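Local structure of sugar kinase (Agrobacterium tumefaciens, 2RBC) at residues 72-77 against 311-316; 199-204 against 232-237; 124-127 against 133-136; 295-300 against 328-333. The protein probably uses ATP to phosphorylate a sugar, being a putative ribokinase of the pfkB carbohydrate kinase family. All coordinates share one frame; numbering follows the deposited sequence. Where two conformers were deposited one is given.

Contact 1. Residues 72-77 against 311-316; sequences AAYAVH and GGRIGA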
loop_
_atom_site.group_PDB
_atom_site.type_symbol
_atom_site.label_atom_id
_atom_site.label_comp_id
_atom_site.label_asym_id
_atom_site.label_seq_id
_atom_site.Cartn_x
_atom_site.Cartn_y
_atom_site.Cartn_z
ATOM N N ALA A 72 5.576 -20.145 2.399
ATOM C CA ALA A 72 5.943 -21.535 2.643
ATOM C C ALA A 72 5.158 -22.420 1.677
ATOM O O ALA A 72 5.728 -23.314 1.051
ATOM C CB ALA A 72 5.644 -21.954 4.137
ATOM N N ALA A 73 3.856 -22.170 1.554
ATOM C CA ALA A 73 3.038 -22.888 0.594
ATOM C C ALA A 73 3.551 -22.743 -0.851
ATOM O O ALA A 73 3.597 -23.701 -1.588
ATOM C CB ALA A 73 1.528 -22.494 0.710
ATOM N N TYR A 74 3.856 -21.505 -1.259
ATOM C CA TYR A 74 4.436 -21.259 -2.549
ATOM C C TYR A 74 5.731 -22.051 -2.751
ATOM O O TYR A 74 5.937 -22.654 -3.791
ATOM C CB TYR A 74 4.657 -19.771 -2.736
ATOM C CG TYR A 74 5.196 -19.402 -4.091
ATOM C CD1 TYR A 74 4.481 -19.685 -5.241
ATOM C CD2 TYR A 74 6.416 -18.782 -4.218
ATOM C CE1 TYR A 74 4.969 -19.373 -6.488
ATOM C CE2 TYR A 74 6.908 -18.422 -5.471
ATOM C CZ TYR A 74 6.186 -18.739 -6.603
ATOM O OH TYR A 74 6.669 -18.381 -7.850
ATOM N N ALA A 75 6.585 -22.081 -1.748
ATOM C CA ALA A 75 7.823 -22.870 -1.803
ATOM C C ALA A 75 7.557 -24.365 -1.971
ATOM O O ALA A 75 8.241 -25.036 -2.740
ATOM C CB ALA A 75 8.679 -22.603 -0.563
ATOM N N VAL A 76 6.561 -24.898 -1.266
ATOM C CA VAL A 76 6.188 -26.298 -1.454
ATOM C C VAL A 76 5.874 -26.581 -2.924
ATOM O O VAL A 76 6.367 -27.561 -3.483
ATOM C CB VAL A 76 4.995 -26.729 -0.540
ATOM C CG1 VAL A 76 4.466 -28.137 -0.980
ATOM C CG2 VAL A 76 5.441 -26.742 0.931
ATOM N N HIS A 77 5.036 -25.738 -3.526
ATOM C CA HIS A 77 4.693 -25.841 -4.931
ATOM C C HIS A 77 5.925 -25.763 -5.845
ATOM O O HIS A 77 6.144 -26.631 -6.699
ATOM C CB HIS A 77 3.720 -24.721 -5.303
ATOM C CG HIS A 77 3.590 -24.510 -6.767
ATOM N ND1 HIS A 77 2.971 -25.422 -7.598
ATOM C CD2 HIS A 77 3.988 -23.487 -7.552
ATOM C CE1 HIS A 77 3.003 -24.957 -8.835
ATOM N NE2 HIS A 77 3.626 -23.790 -8.830
ATOM N N GLY A 311 11.932 -9.214 -4.343
ATOM C CA GLY A 311 10.484 -9.315 -4.388
ATOM C C GLY A 311 9.850 -10.321 -3.443
ATOM O O GLY A 311 8.925 -11.001 -3.830
ATOM N N GLY A 312 10.322 -10.413 -2.203
ATOM C CA GLY A 312 9.674 -11.311 -1.263
ATOM C C GLY A 312 9.810 -12.771 -1.636
ATOM O O GLY A 312 10.914 -13.242 -1.900
ATOM N N ARG A 313 8.685 -13.472 -1.713
ATOM C CA ARG A 313 8.677 -14.869 -2.126
ATOM C C ARG A 313 8.934 -15.125 -3.615
ATOM O O ARG A 313 9.156 -16.286 -4.005
ATOM C CB ARG A 313 7.357 -15.538 -1.707
ATOM C CG ARG A 313 6.098 -15.005 -2.365
ATOM C CD ARG A 313 4.926 -15.971 -2.251
ATOM N NE ARG A 313 3.726 -15.433 -2.856
ATOM C CZ ARG A 313 3.383 -15.566 -4.138
ATOM N NH1 ARG A 313 4.123 -16.279 -4.981
ATOM N NH2 ARG A 313 2.296 -14.959 -4.584
ATOM N N ILE A 314 8.947 -14.070 -4.450
ATOM C CA ILE A 314 8.919 -14.233 -5.912
ATOM C C ILE A 314 10.163 -14.921 -6.430
ATOM O O ILE A 314 10.111 -15.589 -7.436
ATOM C CB ILE A 314 8.654 -12.887 -6.664
ATOM C CG1 ILE A 314 7.955 -13.161 -8.002
ATOM C CG2 ILE A 314 9.932 -12.072 -6.854
ATOM C CD1 ILE A 314 6.773 -14.140 -7.868
ATOM N N GLY A 315 11.263 -14.804 -5.704
ATOM C CA GLY A 315 12.482 -15.540 -6.047
ATOM C C GLY A 315 12.549 -17.010 -5.673
ATOM O O GLY A 315 13.616 -17.615 -5.829
ATOM N N ALA A 316 11.473 -17.578 -5.122
ATOM C CA ALA A 316 11.503 -18.979 -4.678
ATOM C C ALA A 316 11.922 -19.833 -5.883
ATOM O O ALA A 316 11.303 -19.754 -6.926
ATOM C CB ALA A 316 10.152 -19.416 -4.136
HETATM O O HOH W 1 9.186 -18.024 -7.998
#
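A buried cation-pi contact between Tyr74 and Arg313 joins helix 68-78 to the loop between helices 292-307 and 319-330, in the main alpha/beta body of this ribokinase-family fold. The Tyr74 side chain leaves its helix with CG anti to the backbone N (chi1 -177°), which carries the ring across to the loop. Arg313 NH1 sits 3.2 Å above the plane of the Tyr74 ring and over its centre, almost equally far from all six carbons. The guanidinium is steeply inclined to the ring rather than stacked flat on it, the two planes lying 62° apart, so one amino group does the touching while CD of the arginine brushes Tyr74 CB and CD2. The other nitrogens are occupied: NE bonds to Ala65 O and NH2 to Ser105 OG, which fixes the rotation of the buried cation above the ring. Ala316 adds an apolar touch, its CB lying obliquely 3.6 Å from Tyr74 CE2. Before the arginine, the amides of Gly311 and Gly312 both bind Asp270 OD2, so the loop is tied to the first residue of the DTxGAGD-like signature of the family. At the far end of the ring, a water accepts the proton of Tyr74 OH at 2.5 Å and donates to both Ile314 O and Ala316 O.

Contact 2. Residues 199-204 against 232-237; sequences GLAPAA and ARYPQT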
loop_
_atom_site.group_PDB
_atom_site.type_symbol
_atom_site.label_atom_id
_atom_site.label_comp_id
_atom_site.label_asym_id
_atom_site.label_seq_id
_atom_site.Cartn_x
_atom_site.Cartn_y
_atom_site.Cartn_z
ATOM N N GLY A 199 2.936 -22.270 23.826
ATOM C CA GLY A 199 1.703 -23.020 23.588
ATOM C C GLY A 199 1.751 -23.957 22.388
ATOM O O GLY A 199 1.185 -25.037 22.405
ATOM N N LEU A 200 2.445 -23.559 21.339
ATOM C CA LEU A 200 2.479 -24.352 20.138
ATOM C C LEU A 200 3.578 -25.421 20.122
ATOM O O LEU A 200 3.405 -26.499 19.537
ATOM C CB LEU A 200 2.613 -23.419 18.917
ATOM C CG LEU A 200 1.382 -22.556 18.584
ATOM C CD1 LEU A 200 1.715 -21.606 17.476
ATOM C CD2 LEU A 200 0.151 -23.423 18.221
ATOM N N ALA A 201 4.742 -25.091 20.671
ATOM C CA ALA A 201 5.909 -25.977 20.644
ATOM C C ALA A 201 5.628 -27.418 21.114
ATOM O O ALA A 201 6.043 -28.388 20.463
ATOM C CB ALA A 201 7.083 -25.309 21.473
ATOM N N PRO A 202 4.891 -27.591 22.232
ATOM C CA PRO A 202 4.641 -28.969 22.689
ATOM C C PRO A 202 3.810 -29.845 21.741
ATOM O O PRO A 202 3.887 -31.068 21.858
ATOM C CB PRO A 202 3.897 -28.767 24.018
ATOM C CG PRO A 202 4.288 -27.381 24.456
ATOM C CD PRO A 202 4.344 -26.613 23.189
ATOM N N ALA A 203 3.072 -29.254 20.794
ATOM C CA ALA A 203 2.259 -30.023 19.837
ATOM C C ALA A 203 2.974 -30.518 18.592
ATOM O O ALA A 203 2.459 -31.396 17.908
ATOM C CB ALA A 203 1.011 -29.225 19.407
ATOM N N ALA A 204 4.170 -30.001 18.315
ATOM C CA ALA A 204 4.860 -30.249 17.050
ATOM C C ALA A 204 5.776 -31.467 17.137
ATOM O O ALA A 204 6.263 -31.818 18.205
ATOM C CB ALA A 204 5.671 -29.014 16.616
ATOM N N ALA A 232 16.484 -29.947 25.605
ATOM C CA ALA A 232 16.141 -30.410 26.930
ATOM C C ALA A 232 14.678 -30.132 27.216
ATOM O O ALA A 232 14.028 -30.950 27.839
ATOM C CB ALA A 232 17.033 -29.770 27.993
ATOM N N ARG A 233 14.172 -28.986 26.769
ATOM C CA ARG A 233 12.769 -28.623 26.961
ATOM C C ARG A 233 11.791 -29.500 26.151
ATOM O O ARG A 233 10.699 -29.784 26.609
ATOM C CB ARG A 233 12.535 -27.156 26.622
ATOM C CG ARG A 233 13.122 -26.221 27.630
ATOM C CD ARG A 233 12.777 -24.798 27.259
ATOM N NE ARG A 233 13.505 -23.864 28.104
ATOM C CZ ARG A 233 13.488 -22.548 27.930
ATOM N NH1 ARG A 233 12.810 -22.018 26.924
ATOM N NH2 ARG A 233 14.191 -21.775 28.736
ATOM N N TYR A 234 12.207 -29.878 24.957
ATOM C CA TYR A 234 11.402 -30.612 23.982
ATOM C C TYR A 234 12.188 -31.828 23.444
ATOM O O TYR A 234 12.483 -31.910 22.245
ATOM C CB TYR A 234 11.054 -29.682 22.833
ATOM C CG TYR A 234 10.462 -28.380 23.257
ATOM C CD1 TYR A 234 9.262 -28.326 23.944
ATOM C CD2 TYR A 234 11.124 -27.185 22.992
ATOM C CE1 TYR A 234 8.728 -27.107 24.364
ATOM C CE2 TYR A 234 10.607 -25.984 23.388
ATOM C CZ TYR A 234 9.402 -25.943 24.061
ATOM O OH TYR A 234 8.904 -24.720 24.440
ATOM N N PRO A 235 12.586 -32.751 24.339
ATOM C CA PRO A 235 13.591 -33.741 23.968
ATOM C C PRO A 235 13.165 -34.777 22.921
ATOM O O PRO A 235 14.012 -35.397 22.306
ATOM C CB PRO A 235 13.924 -34.419 25.312
ATOM C CG PRO A 235 12.687 -34.275 26.108
ATOM C CD PRO A 235 12.186 -32.895 25.752
ATOM N N GLN A 236 11.868 -34.931 22.729
ATOM C CA GLN A 236 11.309 -35.871 21.755
ATOM C C GLN A 236 10.965 -35.188 20.423
ATOM O O GLN A 236 10.348 -35.803 19.552
ATOM C CB GLN A 236 10.040 -36.471 22.372
ATOM C CG GLN A 236 9.334 -37.563 21.600
ATOM C CD GLN A 236 7.849 -37.742 22.052
ATOM O OE1 GLN A 236 7.078 -36.757 22.225
ATOM N NE2 GLN A 236 7.466 -38.998 22.268
ATOM N N THR A 237 11.428 -33.956 20.248
ATOM C CA THR A 237 11.081 -33.122 19.117
ATOM C C THR A 237 12.345 -32.825 18.315
ATOM O O THR A 237 13.408 -32.562 18.908
ATOM C CB THR A 237 10.428 -31.830 19.629
ATOM O OG1 THR A 237 9.360 -32.169 20.526
ATOM C CG2 THR A 237 9.862 -30.930 18.511
HETATM O O HOH W 2 7.581 -30.351 21.226
HETATM O O HOH W 3 7.273 -34.126 19.728
#
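Tyr234 leans its phenol against the methyl group of Ala201, and a few residues on Thr237 meets the backbone at Ala204 largely through water. The two residues of the 232-237 segment owe their positions to similar first torsions. In Tyr234, where the chain breaks out of helix 223-233, CG stands beside the backbone N (chi1 -51°). The ring is thereby folded back over its own predecessor, with Arg233 CB 3.8 Å above the centre of one face, and its phenolic end reaches the other segment. There Ala201 CB approaches obliquely, 3.5 Å from both CZ and OH of Tyr234. Pro202 is a looser neighbour, its CG 4.4 Å from Tyr234 CE1.

Thr237 closes a type I turn that begins at Tyr234, its N bonded to Tyr234 O. Its OG1 lies beside the backbone N (chi1 -52°), leaving CG2 to rest 3.7 Å from Ala204 O. The hydroxyl shares two waters with the facing backbone. One is 2.6 Å from Thr237 OG1 and donates to Ala201 O; the other is 3.0 Å from Thr237 OG1 and donates to Ala204 O.

Both segments are helix-to-strand connections of the alpha/beta domain, side by side: residues 199-204 lead from helix 194-200 into strand 206-210. Residues 232-237 lead from helix 223-233 into the adjacent parallel strand 238-242. Ala201 and Thr237 both touch Ile207 of strand 206-210, while Leu200 and Ala203 pack on helix 168-180.

Contact 3. Residues 124-127 against 133-136; sequences TIII and RLIV. With EDO (1,2-ethanediol), chain H; EDO (1,2-ethanediol), chain L.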
loop_
_atom_site.group_PDB
_atom_site.type_symbol
_atom_site.label_atom_id
_atom_site.label_comp_id
_atom_site.label_asym_id
_atom_site.label_seq_id
_atom_site.Cartn_x
_atom_site.Cartn_y
_atom_site.Cartn_z
ATOM N N THR A 124 2.782 -2.287 3.723
ATOM C CA THR A 124 3.782 -1.621 2.900
ATOM C C THR A 124 5.179 -1.996 3.410
ATOM O O THR A 124 5.448 -1.923 4.619
ATOM C CB THR A 124 3.600 -0.111 2.865
ATOM O OG1 THR A 124 2.558 0.202 1.931
ATOM C CG2 THR A 124 4.888 0.618 2.452
ATOM N N ILE A 125 6.050 -2.395 2.488
ATOM C CA ILE A 125 7.456 -2.629 2.809
ATOM C C ILE A 125 8.308 -1.800 1.860
ATOM O O ILE A 125 8.185 -1.933 0.659
ATOM C CB ILE A 125 7.844 -4.113 2.752
ATOM C CG1 ILE A 125 6.892 -4.944 3.613
ATOM C CG2 ILE A 125 9.283 -4.304 3.242
ATOM C CD1 ILE A 125 7.138 -6.451 3.607
ATOM N N ILE A 126 9.132 -0.917 2.422
ATOM C CA ILE A 126 10.040 -0.050 1.660
ATOM C C ILE A 126 11.419 -0.681 1.818
ATOM O O ILE A 126 11.910 -0.801 2.946
ATOM C CB ILE A 126 10.012 1.400 2.163
ATOM C CG1 ILE A 126 8.564 1.964 2.128
ATOM C CG2 ILE A 126 10.961 2.288 1.328
ATOM C CD1 ILE A 126 8.333 3.184 2.972
ATOM N N ILE A 127 11.996 -1.116 0.693
ATOM C CA ILE A 127 13.253 -1.844 0.633
ATOM C C ILE A 127 14.304 -0.980 -0.097
ATOM O O ILE A 127 14.164 -0.676 -1.296
ATOM C CB ILE A 127 13.055 -3.177 -0.103
ATOM C CG1 ILE A 127 11.818 -3.906 0.436
ATOM C CG2 ILE A 127 14.282 -4.032 -0.006
ATOM C CD1 ILE A 127 11.548 -5.253 -0.182
ATOM N N ARG A 133 14.864 -3.019 5.198
ATOM C CA ARG A 133 13.406 -2.846 5.100
ATOM C C ARG A 133 12.757 -2.005 6.186
ATOM O O ARG A 133 13.136 -2.080 7.355
ATOM C CB ARG A 133 12.740 -4.193 5.168
ATOM C CG ARG A 133 13.334 -5.203 4.249
ATOM C CD ARG A 133 12.367 -6.318 3.998
ATOM N NE ARG A 133 12.280 -7.276 5.088
ATOM C CZ ARG A 133 13.177 -8.230 5.330
ATOM N NH1 ARG A 133 14.283 -8.339 4.612
ATOM N NH2 ARG A 133 12.965 -9.063 6.322
ATOM N N LEU A 134 11.741 -1.242 5.786
ATOM C CA LEU A 134 10.819 -0.583 6.705
ATOM C C LEU A 134 9.413 -1.159 6.422
ATOM O O LEU A 134 8.942 -1.096 5.276
ATOM C CB LEU A 134 10.855 0.925 6.536
ATOM C CG LEU A 134 9.673 1.696 7.140
ATOM C CD1 LEU A 134 9.517 1.471 8.648
ATOM C CD2 LEU A 134 9.789 3.180 6.801
ATOM N N ILE A 135 8.780 -1.745 7.446
ATOM C CA ILE A 135 7.475 -2.393 7.301
ATOM C C ILE A 135 6.395 -1.636 8.071
ATOM O O ILE A 135 6.597 -1.195 9.214
ATOM C CB ILE A 135 7.492 -3.880 7.749
ATOM C CG1 ILE A 135 6.116 -4.537 7.523
ATOM C CG2 ILE A 135 7.895 -3.979 9.215
ATOM C CD1 ILE A 135 6.126 -6.046 7.558
ATOM N N VAL A 136 5.251 -1.470 7.415
ATOM C CA VAL A 136 4.099 -0.816 7.991
ATOM C C VAL A 136 2.958 -1.794 7.739
ATOM O O VAL A 136 2.421 -1.897 6.642
ATOM C CB VAL A 136 3.831 0.580 7.395
ATOM C CG1 VAL A 136 2.763 1.277 8.201
ATOM C CG2 VAL A 136 5.138 1.409 7.345
HETATM C C1 EDO H . 0.413 0.147 -0.628
HETATM O O1 EDO H . -0.109 1.397 -1.109
HETATM C C2 EDO H . -0.160 -0.217 0.748
HETATM O O2 EDO H . 0.700 -1.128 1.457
HETATM C C1 EDO L . 17.370 -10.388 7.395
HETATM O O1 EDO L . 17.762 -9.348 6.480
HETATM C C2 EDO L . 16.050 -10.044 8.100
HETATM O O2 EDO L . 15.026 -11.027 7.830
#
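Ile125 lies alongside Arg133, both side chains pointing the same way from a two-stranded antiparallel ladder, with Ile125 CG2 3.8 Å from Arg133 CD. On the same face Ile125 also runs beside Ile135, although Ile135 has two conformers and the details of that pairing are less certain. The Arg133 chain bends at its third torsion (chi3 -78°). Its head is held by Thr271 OG1 at NH1, while NH2 donates, near the guanidinium plane, to O2 of an ethanediol at 3.2 Å. Leu272 covers Ile125 and Arg133 from this side.

Thr124, Ile126, Leu134 and Val136 occupy the other face. Ile126 and Leu134 are again side by side, meeting at their ends with Ile126 CD1 4.1 Å from Leu134 CD2. Phe44 of the second subunit packs on Thr124 and Val136, and the Thr124 hydroxyl bonds to its counterpart there.

Two hydrogen-bonded pairs fix this register. Ile126 N donates to Leu134 O at 2.9 Å and Leu134 N returns the bond to Ile126 O; Thr124 and Val136 are paired likewise, Val136 N reaching Thr124 O at 2.8 Å. The strand directions differ by 168°.

This is a beta hairpin at one side of the small four-stranded sheet. Its strand 133-138 pairs in parallel with a strand of the second subunit, consistent with the intersubunit lid, or beta clasp, of dimeric ribokinases.

Contact 4. Residues 295-300 against 328-333; sequences AVRLSS and QWLERE. With SO4 (sulfate ion), chain B.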
loop_
_atom_site.group_PDB
_atom_site.type_symbol
_atom_site.label_atom_id
_atom_site.label_comp_id
_atom_site.label_asym_id
_atom_site.label_seq_id
_atom_site.Cartn_x
_atom_site.Cartn_y
_atom_site.Cartn_z
ATOM N N ALA A 295 17.760 -32.537 4.190
ATOM C CA ALA A 295 16.626 -31.613 4.246
ATOM C C ALA A 295 17.059 -30.205 4.648
ATOM O O ALA A 295 16.583 -29.228 4.104
ATOM C CB ALA A 295 15.597 -32.137 5.189
ATOM N N VAL A 296 17.967 -30.097 5.604
ATOM C CA VAL A 296 18.470 -28.807 6.001
ATOM C C VAL A 296 19.252 -28.188 4.845
ATOM O O VAL A 296 19.142 -27.009 4.600
ATOM C CB VAL A 296 19.314 -28.894 7.251
ATOM C CG1 VAL A 296 20.033 -27.564 7.496
ATOM C CG2 VAL A 296 18.466 -29.279 8.469
ATOM N N ARG A 297 20.084 -28.975 4.175
ATOM C CA ARG A 297 20.812 -28.488 2.996
ATOM C C ARG A 297 19.922 -27.965 1.884
ATOM O O ARG A 297 20.145 -26.858 1.387
ATOM C CB ARG A 297 21.700 -29.579 2.400
ATOM C CG ARG A 297 22.965 -29.771 3.132
ATOM C CD ARG A 297 23.617 -31.047 2.755
ATOM N NE ARG A 297 24.924 -31.124 3.364
ATOM C CZ ARG A 297 25.840 -32.023 3.035
ATOM N NH1 ARG A 297 25.595 -32.951 2.124
ATOM N NH2 ARG A 297 27.017 -31.977 3.610
ATOM N N LEU A 298 18.943 -28.765 1.473
ATOM C CA LEU A 298 18.039 -28.376 0.409
ATOM C C LEU A 298 17.290 -27.083 0.753
ATOM O O LEU A 298 17.175 -26.202 -0.099
ATOM C CB LEU A 298 17.028 -29.498 0.122
ATOM C CG LEU A 298 16.126 -29.366 -1.104
ATOM C CD1 LEU A 298 16.864 -29.546 -2.438
ATOM C CD2 LEU A 298 14.914 -30.311 -0.960
ATOM N N SER A 299 16.791 -26.992 1.991
ATOM C CA SER A 299 16.065 -25.821 2.457
ATOM C C SER A 299 16.952 -24.585 2.487
ATOM O O SER A 299 16.505 -23.480 2.119
ATOM C CB SER A 299 15.511 -26.086 3.847
ATOM O OG SER A 299 14.733 -27.254 3.862
ATOM N N SER A 300 18.201 -24.778 2.918
ATOM C CA SER A 300 19.186 -23.719 2.944
ATOM C C SER A 300 19.494 -23.176 1.561
ATOM O O SER A 300 19.525 -21.956 1.359
ATOM C CB SER A 300 20.505 -24.198 3.574
ATOM O OG SER A 300 20.304 -24.469 4.949
ATOM N N GLN A 328 26.541 -28.147 -7.155
ATOM C CA GLN A 328 27.725 -27.325 -7.388
ATOM C C GLN A 328 28.341 -26.823 -6.074
ATOM O O GLN A 328 29.555 -26.837 -5.914
ATOM C CB GLN A 328 27.377 -26.143 -8.282
ATOM C CG GLN A 328 26.841 -26.541 -9.635
ATOM C CD GLN A 328 27.105 -25.514 -10.731
ATOM O OE1 GLN A 328 27.990 -24.655 -10.625
ATOM N NE2 GLN A 328 26.355 -25.629 -11.810
ATOM N N TRP A 329 27.494 -26.424 -5.142
ATOM C CA TRP A 329 27.920 -25.928 -3.823
ATOM C C TRP A 329 28.607 -26.994 -3.004
ATOM O O TRP A 329 29.687 -26.756 -2.465
ATOM C CB TRP A 329 26.705 -25.385 -3.085
ATOM C CG TRP A 329 26.926 -25.080 -1.662
ATOM C CD1 TRP A 329 27.831 -24.214 -1.131
ATOM C CD2 TRP A 329 26.179 -25.607 -0.565
ATOM N NE1 TRP A 329 27.713 -24.191 0.250
ATOM C CE2 TRP A 329 26.709 -25.037 0.618
ATOM C CE3 TRP A 329 25.115 -26.508 -0.471
ATOM C CZ2 TRP A 329 26.201 -25.337 1.888
ATOM C CZ3 TRP A 329 24.596 -26.795 0.784
ATOM C CH2 TRP A 329 25.138 -26.195 1.954
ATOM N N LEU A 330 28.029 -28.187 -2.988
ATOM C CA LEU A 330 28.631 -29.321 -2.309
ATOM C C LEU A 330 29.957 -29.732 -2.925
ATOM O O LEU A 330 30.707 -30.454 -2.295
ATOM C CB LEU A 330 27.665 -30.507 -2.228
ATOM C CG LEU A 330 26.436 -30.236 -1.340
ATOM C CD1 LEU A 330 25.438 -31.375 -1.380
ATOM C CD2 LEU A 330 26.803 -29.901 0.111
ATOM N N GLU A 331 30.253 -29.276 -4.147
ATOM C CA GLU A 331 31.587 -29.462 -4.751
ATOM C C GLU A 331 32.469 -28.216 -4.766
ATOM O O GLU A 331 33.464 -28.195 -5.471
ATOM C CB GLU A 331 31.423 -29.916 -6.190
ATOM C CG GLU A 331 30.710 -31.232 -6.321
ATOM C CD GLU A 331 30.349 -31.574 -7.777
ATOM O OE1 GLU A 331 30.759 -30.805 -8.709
ATOM O OE2 GLU A 331 29.644 -32.623 -7.967
ATOM N N ARG A 332 32.126 -27.184 -4.002
ATOM C CA ARG A 332 32.914 -25.936 -3.962
ATOM C C ARG A 332 34.312 -26.178 -3.410
ATOM O O ARG A 332 34.538 -27.167 -2.697
ATOM C CB ARG A 332 32.233 -24.879 -3.080
ATOM C CG ARG A 332 32.327 -25.159 -1.558
ATOM C CD ARG A 332 31.369 -24.276 -0.793
ATOM N NE ARG A 332 31.288 -24.582 0.638
ATOM C CZ ARG A 332 30.629 -25.619 1.178
ATOM N NH1 ARG A 332 30.622 -25.776 2.497
ATOM N NH2 ARG A 332 29.986 -26.515 0.431
ATOM N N GLU A 333 35.232 -25.262 -3.709
ATOM C CA GLU A 333 36.571 -25.305 -3.115
ATOM C C GLU A 333 37.131 -23.903 -2.835
ATOM O O GLU A 333 36.684 -23.217 -1.905
ATOM C CB GLU A 333 37.513 -26.114 -4.012
ATOM C CG GLU A 333 37.275 -25.940 -5.526
ATOM C CD GLU A 333 38.320 -26.669 -6.364
ATOM O OE1 GLU A 333 38.729 -27.790 -5.951
ATOM O OE2 GLU A 333 38.742 -26.125 -7.420
HETATM S S SO4 B . 28.803 -28.692 3.846
HETATM O O1 SO4 B . 29.825 -29.667 3.481
HETATM O O2 SO4 B . 27.707 -29.357 4.535
HETATM O O3 SO4 B . 29.341 -27.687 4.769
HETATM O O4 SO4 B . 28.320 -28.089 2.605
#
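The end of helix 319-330 and the tail after it lie against helix 292-307 of the alpha/beta domain, with a sulfate lodged between the two segments. Arg297 reaches over from its helix on an extended chain. Leu330 CD2 lies over the centre of one guanidinium face, 3.7 Å from Arg297 CZ, and Arg297 CG comes obliquely to the indole, 4.1 Å from Trp329 CZ3. At its edge, Arg297 NH2 donates to sulfate O2 at 2.9 Å, while its NE is taken by Gln261 OE1.

Arg332 grips the sulfate from the tail. NH1 donates to O3 and O4, and NH2 to O4 at 3.2 Å. The same NH2 also bonds to Trp329 O at 2.9 Å, in the guanidinium plane but well above the carbonyl plane. Sulfate O4 sits 3.5 Å above the indole, toward its rim, and Arg332 NH2 lies over the same ring, also toward the rim.

Gln261 NE2 is a further donor to the ion, which probably came from the crystallisation liquor. With NH2 of Arg297 and NH2 of Arg332 7.0 Å apart, the anion probably offsets the two positive charges and links the tail to helix 292-307.

In the fold
Contacts 1 and 3 both reach the Asp270-Thr271 start of the signature, which in pfkB kinases belongs to the phosphate-transfer site, so both probably lie near it here. Their centres are 19 Å apart and their nearest atoms about 6 Å. The Tyr74 side chain is also about 6 Å from a bound sulfate, and that of Ile135 about 3 Å from a glycerol. Contacts 1 and 4 interleave along the chain, the 311-316 loop lying between helices 292-307 and 319-330, which carry contact 4; their nearest atoms are about 8 Å apart. Contact 2 lies across the chain's centre from contacts 1 and 3, its centre 33 Å from that of contact 3.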